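PDB 5IPW: oligopeptide ABC transporter, periplasmic oligopeptide-binding protein, putative from Thermotoga maritima MSB8, which probably binds oligopeptides outside the cytoplasmic membrane and hands them to an ABC transporter for uptake. Local coordinates for residues Val359-Ala364 with Met420-Asp425; Leu439-Thr444 with Glu459-Ile464. One frame throughout, in Å; residues are numbered along the deposited sequence.

Interaction 1 of 2, residues Val359-Ala364 with Met420-Asp425; sequences VRFRQA and MGLKWD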
loop_
_atom_site.group_PDB
_atom_site.type_symbol
_atom_site.label_atom_id
_atom_site.label_comp_id
_atom_site.label_asym_id
_atom_site.label_seq_id
_atom_site.Cartn_x
_atom_site.Cartn_y
_atom_site.Cartn_z
ATOM N N VAL A 359 -19.532 -22.712 -12.598
ATOM C CA VAL A 359 -19.763 -21.322 -12.191
ATOM C C VAL A 359 -21.037 -21.179 -11.361
ATOM O O VAL A 359 -21.064 -20.487 -10.338
ATOM C CB VAL A 359 -19.904 -20.392 -13.417
ATOM C CG1 VAL A 359 -20.062 -18.945 -12.967
ATOM C CG2 VAL A 359 -18.707 -20.526 -14.357
ATOM N N ARG A 360 -22.092 -21.837 -11.829
ATOM C CA ARG A 360 -23.401 -21.780 -11.194
ATOM C C ARG A 360 -23.376 -22.233 -9.740
ATOM O O ARG A 360 -24.133 -21.719 -8.920
ATOM C CB ARG A 360 -24.395 -22.616 -12.001
ATOM C CG ARG A 360 -24.748 -21.986 -13.347
ATOM C CD ARG A 360 -24.729 -22.992 -14.485
ATOM N NE ARG A 360 -25.571 -24.152 -14.200
ATOM C CZ ARG A 360 -25.639 -25.244 -14.957
ATOM N NH1 ARG A 360 -24.914 -25.353 -16.068
ATOM N NH2 ARG A 360 -26.442 -26.233 -14.595
ATOM N N PHE A 361 -22.509 -23.195 -9.427
ATOM C CA PHE A 361 -22.348 -23.647 -8.050
ATOM C C PHE A 361 -21.808 -22.510 -7.185
ATOM O O PHE A 361 -22.257 -22.316 -6.048
ATOM C CB PHE A 361 -21.432 -24.880 -7.950
ATOM C CG PHE A 361 -21.324 -25.431 -6.546
ATOM C CD1 PHE A 361 -22.437 -25.977 -5.911
ATOM C CD2 PHE A 361 -20.128 -25.367 -5.842
ATOM C CE1 PHE A 361 -22.357 -26.461 -4.609
ATOM C CE2 PHE A 361 -20.043 -25.853 -4.540
ATOM C CZ PHE A 361 -21.160 -26.398 -3.922
ATOM N N ARG A 362 -20.858 -21.755 -7.730
ATOM C CA ARG A 362 -20.249 -20.638 -6.998
ATOM C C ARG A 362 -21.245 -19.482 -6.868
ATOM O O ARG A 362 -21.488 -18.992 -5.759
ATOM C CB ARG A 362 -18.947 -20.194 -7.671
ATOM C CG ARG A 362 -17.951 -21.339 -7.830
ATOM C CD ARG A 362 -16.564 -20.867 -8.214
ATOM N NE ARG A 362 -16.494 -20.301 -9.563
ATOM C CZ ARG A 362 -16.040 -20.934 -10.646
ATOM N NH1 ARG A 362 -15.622 -22.200 -10.601
ATOM N NH2 ARG A 362 -16.012 -20.290 -11.808
ATOM N N GLN A 363 -21.847 -19.085 -7.994
ATOM C CA GLN A 363 -22.940 -18.099 -7.992
ATOM C C GLN A 363 -23.944 -18.433 -6.889
ATOM O O GLN A 363 -24.300 -17.576 -6.062
ATOM C CB GLN A 363 -23.646 -18.068 -9.352
ATOM C CG GLN A 363 -22.802 -17.464 -10.468
ATOM C CD GLN A 363 -23.397 -17.649 -11.860
ATOM O OE1 GLN A 363 -24.410 -18.327 -12.038
ATOM N NE2 GLN A 363 -22.760 -17.044 -12.859
ATOM N N ALA A 364 -24.370 -19.696 -6.868
ATOM C CA ALA A 364 -25.293 -20.194 -5.850
ATOM C C ALA A 364 -24.734 -20.036 -4.438
ATOM O O ALA A 364 -25.440 -19.584 -3.532
ATOM C CB ALA A 364 -25.632 -21.655 -6.121
ATOM N N MET A 420 -28.441 -27.403 -11.865
ATOM C CA MET A 420 -27.265 -28.266 -12.054
ATOM C C MET A 420 -27.605 -29.758 -12.053
ATOM O O MET A 420 -26.925 -30.554 -12.700
ATOM C CB MET A 420 -26.209 -27.976 -10.981
ATOM C CG MET A 420 -25.616 -26.574 -11.042
ATOM S SD MET A 420 -24.541 -26.174 -9.642
ATOM C CE MET A 420 -23.459 -27.603 -9.598
ATOM N N GLY A 421 -28.663 -30.124 -11.336
ATOM C CA GLY A 421 -29.051 -31.519 -11.199
ATOM C C GLY A 421 -28.690 -32.078 -9.843
ATOM O O GLY A 421 -28.768 -33.280 -9.627
ATOM N N LEU A 422 -28.296 -31.208 -8.921
ATOM C CA LEU A 422 -28.021 -31.631 -7.558
ATOM C C LEU A 422 -29.346 -31.836 -6.840
ATOM O O LEU A 422 -29.922 -30.906 -6.285
ATOM C CB LEU A 422 -27.141 -30.604 -6.838
ATOM C CG LEU A 422 -25.816 -30.265 -7.542
ATOM C CD1 LEU A 422 -25.044 -29.232 -6.737
ATOM C CD2 LEU A 422 -24.963 -31.502 -7.798
ATOM N N LYS A 423 -29.823 -33.073 -6.871
ATOM C CA LYS A 423 -31.136 -33.422 -6.341
ATOM C C LYS A 423 -31.114 -33.460 -4.820
ATOM O O LYS A 423 -30.151 -33.935 -4.225
ATOM C CB LYS A 423 -31.556 -34.794 -6.874
ATOM C CG LYS A 423 -31.590 -34.899 -8.398
ATOM C CD LYS A 423 -31.311 -36.315 -8.888
ATOM C CE LYS A 423 -32.471 -37.257 -8.595
ATOM N NZ LYS A 423 -32.213 -38.629 -9.110
ATOM N N TRP A 424 -32.177 -32.965 -4.190
ATOM C CA TRP A 424 -32.320 -33.073 -2.737
ATOM C C TRP A 424 -32.413 -34.543 -2.346
ATOM O O TRP A 424 -32.842 -35.380 -3.145
ATOM C CB TRP A 424 -33.570 -32.337 -2.232
ATOM C CG TRP A 424 -33.428 -30.845 -2.122
ATOM C CD1 TRP A 424 -33.725 -29.923 -3.083
ATOM C CD2 TRP A 424 -32.972 -30.103 -0.977
ATOM N NE1 TRP A 424 -33.477 -28.657 -2.614
ATOM C CE2 TRP A 424 -33.013 -28.737 -1.326
ATOM C CE3 TRP A 424 -32.528 -30.459 0.304
ATOM C CZ2 TRP A 424 -32.630 -27.725 -0.439
ATOM C CZ3 TRP A 424 -32.145 -29.450 1.184
ATOM C CH2 TRP A 424 -32.201 -28.101 0.808
ATOM N N ASP A 425 -32.012 -34.855 -1.119
ATOM C CA ASP A 425 -32.115 -36.220 -0.622
ATOM C C ASP A 425 -33.565 -36.501 -0.231
ATOM O O ASP A 425 -34.437 -35.648 -0.413
ATOM C CB ASP A 425 -31.127 -36.466 0.534
ATOM C CG ASP A 425 -31.555 -35.821 1.847
ATOM O OD1 ASP A 425 -32.726 -35.415 1.986
ATOM O OD2 ASP A 425 -30.705 -35.732 2.758
#
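Arg-360 O accepts the hydrogen bond of Ala-364 N at 2.9 Å, one turn further along helix 359-367, while the side chain of Arg-360 lies alongside Met-420. The two side chains run in opposite directions. NH2 of Arg-360 comes to 3.4 Å from Met-420 CA, and NE of Arg-360 is 4.0 Å from Met-420 CG. The arginine chain bends at chi2 (135°) and again at chi3, which carries the guanidinium past the methionine backbone. Met-420 N lies in the guanidinium plane, at its edge.

The thioether goes deeper, over the first turn of the helix. Met-420 SD is 3.8 Å from Phe-361 CB, and Met-420 CE is 4.2 Å from Phe-361 CD1. This joins the start of helix 359-367 to the exit of helix 410-420 in a family 5 solute-binding protein. Gly-421, with a phi of 104°, is where the chain leaves the helical conformation. Leu-422 then turns inward, and its CD1 meets Phe-361 CD1 at 4.3 Å. With CG of Phe-361 anti to the backbone N (chi1 -176°), the ring reaches this methyl group. Leu-417 of helix 410-420 also packs against Phe-361.

Interaction 2 of 2, residues Leu439-Thr444 with Glu459-Ile464; sequences LRFTIT and EYWKQI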
loop_
_atom_site.group_PDB
_atom_site.type_symbol
_atom_site.label_atom_id
_atom_site.label_comp_id
_atom_site.label_asym_id
_atom_site.label_seq_id
_atom_site.Cartn_x
_atom_site.Cartn_y
_atom_site.Cartn_z
ATOM N N LEU A 439 -23.967 -34.206 -0.556
ATOM C CA LEU A 439 -23.187 -33.048 -0.982
ATOM C C LEU A 439 -22.582 -32.366 0.246
ATOM O O LEU A 439 -23.262 -31.641 0.980
ATOM C CB LEU A 439 -24.038 -32.081 -1.797
ATOM C CG LEU A 439 -23.254 -30.893 -2.338
ATOM C CD1 LEU A 439 -23.607 -30.623 -3.787
ATOM C CD2 LEU A 439 -23.518 -29.670 -1.488
ATOM N N ARG A 440 -21.296 -32.631 0.455
ATOM C CA ARG A 440 -20.598 -32.233 1.659
ATOM C C ARG A 440 -19.141 -31.933 1.346
ATOM O O ARG A 440 -18.531 -32.577 0.489
ATOM C CB ARG A 440 -20.687 -33.343 2.711
ATOM C CG ARG A 440 -19.854 -33.106 3.967
ATOM C CD ARG A 440 -20.033 -34.225 4.979
ATOM N NE ARG A 440 -19.267 -33.989 6.203
ATOM C CZ ARG A 440 -19.430 -34.644 7.354
ATOM N NH1 ARG A 440 -20.343 -35.607 7.483
ATOM N NH2 ARG A 440 -18.671 -34.327 8.396
ATOM N N PHE A 441 -18.594 -30.942 2.044
ATOM C CA PHE A 441 -17.160 -30.694 2.029
ATOM C C PHE A 441 -16.757 -29.913 3.259
ATOM O O PHE A 441 -17.606 -29.393 3.979
ATOM C CB PHE A 441 -16.721 -29.974 0.754
ATOM C CG PHE A 441 -17.395 -28.654 0.531
ATOM C CD1 PHE A 441 -18.646 -28.591 -0.070
ATOM C CD2 PHE A 441 -16.771 -27.469 0.898
ATOM C CE1 PHE A 441 -19.266 -27.372 -0.290
ATOM C CE2 PHE A 441 -17.388 -26.246 0.682
ATOM C CZ PHE A 441 -18.636 -26.199 0.088
ATOM N N THR A 442 -15.454 -29.857 3.501
ATOM C CA THR A 442 -14.906 -29.201 4.679
ATOM C C THR A 442 -14.281 -27.857 4.306
ATOM O O THR A 442 -13.500 -27.766 3.360
ATOM C CB THR A 442 -13.856 -30.098 5.362
ATOM O OG1 THR A 442 -14.518 -31.171 6.040
ATOM C CG2 THR A 442 -13.030 -29.311 6.378
ATOM N N ILE A 443 -14.643 -26.823 5.061
ATOM C CA ILE A 443 -14.028 -25.514 4.926
ATOM C C ILE A 443 -12.834 -25.467 5.857
ATOM O O ILE A 443 -12.969 -25.661 7.067
ATOM C CB ILE A 443 -14.999 -24.375 5.294
ATOM C CG1 ILE A 443 -16.200 -24.374 4.345
ATOM C CG2 ILE A 443 -14.287 -23.026 5.236
ATOM C CD1 ILE A 443 -17.334 -23.477 4.791
ATOM N N THR A 444 -11.667 -25.211 5.278
ATOM C CA THR A 444 -10.434 -25.122 6.031
ATOM C C THR A 444 -10.110 -23.668 6.311
ATOM O O THR A 444 -10.032 -22.854 5.385
ATOM C CB THR A 444 -9.267 -25.721 5.236
ATOM O OG1 THR A 444 -9.616 -27.039 4.805
ATOM C CG2 THR A 444 -7.995 -25.769 6.090
ATOM N N GLU A 459 -24.878 -22.429 8.500
ATOM C CA GLU A 459 -26.334 -22.277 8.481
ATOM C C GLU A 459 -26.864 -21.812 7.133
ATOM O O GLU A 459 -27.810 -22.385 6.614
ATOM C CB GLU A 459 -26.801 -21.295 9.562
ATOM C CG GLU A 459 -26.916 -21.902 10.949
ATOM C CD GLU A 459 -28.013 -22.950 11.044
ATOM O OE1 GLU A 459 -29.159 -22.672 10.622
ATOM O OE2 GLU A 459 -27.724 -24.055 11.550
ATOM N N TYR A 460 -26.261 -20.779 6.561
ATOM C CA TYR A 460 -26.815 -20.181 5.340
ATOM C C TYR A 460 -26.776 -21.167 4.181
ATOM O O TYR A 460 -27.668 -21.169 3.331
ATOM C CB TYR A 460 -26.090 -18.880 4.950
ATOM C CG TYR A 460 -25.936 -17.855 6.061
ATOM C CD1 TYR A 460 -26.769 -17.867 7.188
ATOM C CD2 TYR A 460 -24.966 -16.862 5.981
ATOM C CE1 TYR A 460 -26.624 -16.936 8.201
ATOM C CE2 TYR A 460 -24.822 -15.921 6.987
ATOM C CZ TYR A 460 -25.652 -15.966 8.093
ATOM O OH TYR A 460 -25.517 -15.047 9.100
ATOM N N TRP A 461 -25.742 -22.004 4.165
ATOM C CA TRP A 461 -25.562 -22.998 3.108
ATOM C C TRP A 461 -26.386 -24.278 3.332
ATOM O O TRP A 461 -26.722 -24.977 2.374
ATOM C CB TRP A 461 -24.070 -23.319 2.925
ATOM C CG TRP A 461 -23.298 -22.250 2.170
ATOM C CD1 TRP A 461 -23.809 -21.139 1.553
ATOM C CD2 TRP A 461 -21.888 -22.228 1.913
ATOM N NE1 TRP A 461 -22.807 -20.425 0.950
ATOM C CE2 TRP A 461 -21.616 -21.069 1.157
ATOM C CE3 TRP A 461 -20.827 -23.073 2.256
ATOM C CZ2 TRP A 461 -20.331 -20.736 0.735
ATOM C CZ3 TRP A 461 -19.547 -22.737 1.837
ATOM C CH2 TRP A 461 -19.311 -21.578 1.086
ATOM N N LYS A 462 -26.719 -24.572 4.587
ATOM C CA LYS A 462 -27.684 -25.628 4.908
ATOM C C LYS A 462 -29.045 -25.353 4.262
ATOM O O LYS A 462 -29.707 -26.270 3.779
ATOM C CB LYS A 462 -27.846 -25.749 6.424
ATOM C CG LYS A 462 -28.699 -26.923 6.891
ATOM C CD LYS A 462 -28.952 -26.879 8.393
ATOM C CE LYS A 462 -27.672 -26.670 9.191
ATOM N NZ LYS A 462 -27.870 -26.922 10.643
ATOM N N GLN A 463 -29.447 -24.085 4.241
ATOM C CA GLN A 463 -30.700 -23.673 3.602
ATOM C C GLN A 463 -30.734 -23.927 2.091
ATOM O O GLN A 463 -31.807 -23.903 1.492
ATOM C CB GLN A 463 -30.995 -22.191 3.892
ATOM C CG GLN A 463 -31.972 -21.945 5.035
ATOM C CD GLN A 463 -31.617 -22.692 6.311
ATOM O OE1 GLN A 463 -30.626 -22.381 6.971
ATOM N NE2 GLN A 463 -32.436 -23.673 6.673
ATOM N N ILE A 464 -29.577 -24.153 1.474
ATOM C CA ILE A 464 -29.542 -24.593 0.073
ATOM C C ILE A 464 -29.120 -26.062 -0.067
ATOM O O ILE A 464 -28.873 -26.549 -1.176
ATOM C CB ILE A 464 -28.677 -23.670 -0.823
ATOM C CG1 ILE A 464 -27.198 -23.697 -0.412
ATOM C CG2 ILE A 464 -29.212 -22.246 -0.768
ATOM C CD1 ILE A 464 -26.280 -22.954 -1.362
#
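Trp-461 takes both apolar contacts on one corner of its indole. Its CZ3 is 3.8 Å from Ile-443 CD1 and 4.0 Å from Phe-441 CZ. The side chains of Trp-461 and Phe-441 cross at about a right angle. Phe-441 CG sits between the backbone N and the carbonyl carbon (chi1 58°), and from there the end of the ring comes nearer to the helix. Ile-443, two residues on, directs its side chain to the same indole. Phe-356 adds an edge-to-face ring contact to Phe-441.

The polar links run within 459-464 or to other parts of the chain. Trp-461 NE1 donates a hydrogen bond to Leu-365 O. In strand 440-445, Phe-441 and Ile-443 are bonded through their backbones to strand 467-472. Ile-464 N bonds to Trp-461 O at 3.1 Å.

One charged pair lies on the helix. Lys-462 NZ meets Glu-459 OE2 at 3.0 Å in a salt bridge, approaching from above the carboxylate plane.

The three touching residues join strand and helix of the beta-alpha-beta unit made by strand 440-445, helix 448-462 and strand 467-472. The strand and helix segments share no hydrogen bond, so the direct contact between them is apolar packing. The indole is the one touching side chain with a polar atom, and the bond to Leu-365 O satisfies that N-H within the buried site.

Overall arrangement
From the N terminus, helix 359-367 comes first. Interaction 1 closes when the chain, after 55 intervening residues with several helices and no strand, returns at 420-425. Interaction 2 opens later, at 439-444, and closes a much shorter loop at 459-464. The two are in series and neither nest nor cross. Their centres are about 12 Å apart, and they touch. Leu-422 CD1 packs on Leu-439 CD1 at 3.6 Å, and Phe-361 CZ lies 4.2 Å from Phe-441 CE1. Together they tie helices 359-367 and 410-420 to the beta-alpha-beta unit, far from the centre of the chain.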